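Local coordinates for CMP/dCMP-type deaminase domain-containing protein (Aspergillus oryzae RIB40, PDB 7DRY), which is a zinc-dependent deaminase of the cytidine deaminase fold that probably deaminates a pyrimidine intermediate in riboflavin biosynthesis, at residues F132-P137 against G162-I167. Residues are numbered along the deposited sequence; the frame is centred on the assembly and turned at random.
Sequences FGVKEP and GLEREI
G133 packs against E164 and I167, and a single water joins its backbone to that of L163. The water donates to G133 O at 2.7 Å and accepts from L163 N at 2.8 Å. L163 is the N-cap residue of helix 164-171, so the water takes up an amide at the very start of that helix. The remaining contacts are van der Waals. In the conformer given, one of two, V134 CG2 lies 3.6 Å from E164 CA and 3.8 Å from I167 CG2. There V134 CG1 is anti to the backbone N (chi1 175°), which leaves CG2 as the branch facing the helix. The I167 side chain runs past V134 in the opposite direction, and its CD1 comes within 3.6 Å of G133 CA. E164 bends at chi2 (85°). Its CG passes 3.5 Å from G133 O, and its carboxylate turns back toward its own chain. There OE2 accepts from G162 N at 3.0 Å, with the donor above the carboxylate plane. I167 also touches T98 and M99, while G133 and V134 bond through their backbones to T98 and E100. The contact thus packs helix 164-171 against the loop leaving strand 127-132 of the mixed five-stranded sheet, within the alpha/beta cytidine deaminase fold.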
# COMPACT_ATOMS: atom_id res chain seq x y z
N PHE A 132 5.38 -0.92 5.48
CA PHE A 132 4.34 -1.93 5.61
C PHE A 132 4.58 -2.77 6.86
O PHE A 132 5.66 -2.72 7.46
CB PHE A 132 4.21 -2.79 4.34
CG PHE A 132 5.49 -3.40 3.87
CD1 PHE A 132 5.89 -4.63 4.35
CD2 PHE A 132 6.30 -2.75 2.94
CE1 PHE A 132 7.07 -5.21 3.92
CE2 PHE A 132 7.48 -3.33 2.51
CZ PHE A 132 7.86 -4.56 3.00
N GLY A 133 3.56 -3.54 7.25
CA GLY A 133 3.57 -4.23 8.53
C GLY A 133 3.82 -5.72 8.49
O GLY A 133 4.13 -6.33 9.53
N VAL A 134 3.70 -6.33 7.31
CA VAL A 134 3.94 -7.76 7.13
C VAL A 134 4.64 -7.94 5.79
O VAL A 134 4.18 -7.42 4.77
CB VAL A 134 2.64 -8.59 7.16
CG1 VAL A 134 2.93 -10.05 6.83
CG2 VAL A 134 1.96 -8.48 8.52
N LYS A 135 5.74 -8.70 5.78
CA LYS A 135 6.50 -8.95 4.56
C LYS A 135 5.90 -10.11 3.76
O LYS A 135 6.55 -11.09 3.43
CB LYS A 135 7.98 -9.16 4.87
CG LYS A 135 8.88 -8.76 3.71
CD LYS A 135 10.36 -8.95 4.02
CE LYS A 135 11.21 -8.57 2.81
NZ LYS A 135 12.65 -8.85 3.02
N GLU A 136 4.61 -9.96 3.46
CA GLU A 136 3.87 -10.86 2.60
C GLU A 136 2.90 -9.99 1.82
O GLU A 136 2.33 -9.04 2.38
CB GLU A 136 3.08 -11.93 3.37
CG GLU A 136 3.94 -12.90 4.17
CD GLU A 136 4.86 -13.73 3.31
OE1 GLU A 136 4.53 -13.97 2.13
OE2 GLU A 136 5.93 -14.14 3.81
N PRO A 137 2.70 -10.26 0.54
CA PRO A 137 1.79 -9.44 -0.27
C PRO A 137 0.34 -9.80 -0.00
O PRO A 137 0.01 -10.86 0.52
CB PRO A 137 2.18 -9.80 -1.70
CG PRO A 137 2.66 -11.23 -1.59
CD PRO A 137 3.37 -11.31 -0.26
N GLY A 162 5.35 -5.35 14.82
CA GLY A 162 4.49 -5.25 15.98
C GLY A 162 3.01 -5.39 15.72
O GLY A 162 2.24 -5.52 16.68
N LEU A 163 2.57 -5.36 14.46
CA LEU A 163 1.15 -5.47 14.13
C LEU A 163 0.85 -6.67 13.23
O LEU A 163 -0.23 -6.73 12.64
CB LEU A 163 0.63 -4.19 13.49
CG LEU A 163 0.70 -2.93 14.36
CD1 LEU A 163 0.70 -1.67 13.50
CD2 LEU A 163 -0.46 -2.93 15.34
N GLU A 164 1.76 -7.64 13.16
CA GLU A 164 1.67 -8.66 12.11
C GLU A 164 0.40 -9.49 12.24
O GLU A 164 -0.32 -9.70 11.26
CB GLU A 164 2.90 -9.58 12.14
CG GLU A 164 4.23 -8.89 11.89
CD GLU A 164 4.82 -8.28 13.14
OE1 GLU A 164 4.21 -8.38 14.22
OE2 GLU A 164 5.93 -7.72 13.05
N ARG A 165 0.10 -9.97 13.45
CA ARG A 165 -1.04 -10.86 13.60
C ARG A 165 -2.34 -10.15 13.25
O ARG A 165 -3.17 -10.69 12.50
CB ARG A 165 -1.10 -11.46 15.01
CG ARG A 165 -2.32 -12.35 15.16
CD ARG A 165 -2.29 -13.23 16.38
NE ARG A 165 -3.54 -13.99 16.41
CZ ARG A 165 -4.01 -14.62 17.47
NH1 ARG A 165 -3.34 -14.61 18.62
NH2 ARG A 165 -5.17 -15.27 17.38
N GLU A 166 -2.53 -8.92 13.75
CA GLU A 166 -3.76 -8.19 13.48
C GLU A 166 -3.90 -7.86 12.00
O GLU A 166 -5.01 -7.93 11.45
CB GLU A 166 -3.81 -6.90 14.30
CG GLU A 166 -4.02 -7.16 15.78
CD GLU A 166 -3.76 -5.92 16.61
OE1 GLU A 166 -4.69 -5.11 16.78
OE2 GLU A 166 -2.60 -5.76 17.07
N ILE A 167 -2.80 -7.49 11.35
CA ILE A 167 -2.84 -7.21 9.92
C ILE A 167 -3.31 -8.44 9.14
O ILE A 167 -4.16 -8.34 8.25
CB ILE A 167 -1.47 -6.71 9.44
CG1 ILE A 167 -1.26 -5.28 9.91
CG2 ILE A 167 -1.35 -6.82 7.91
CD1 ILE A 167 0.17 -4.78 9.72
O HOH W 1 3.68 -5.05 11.87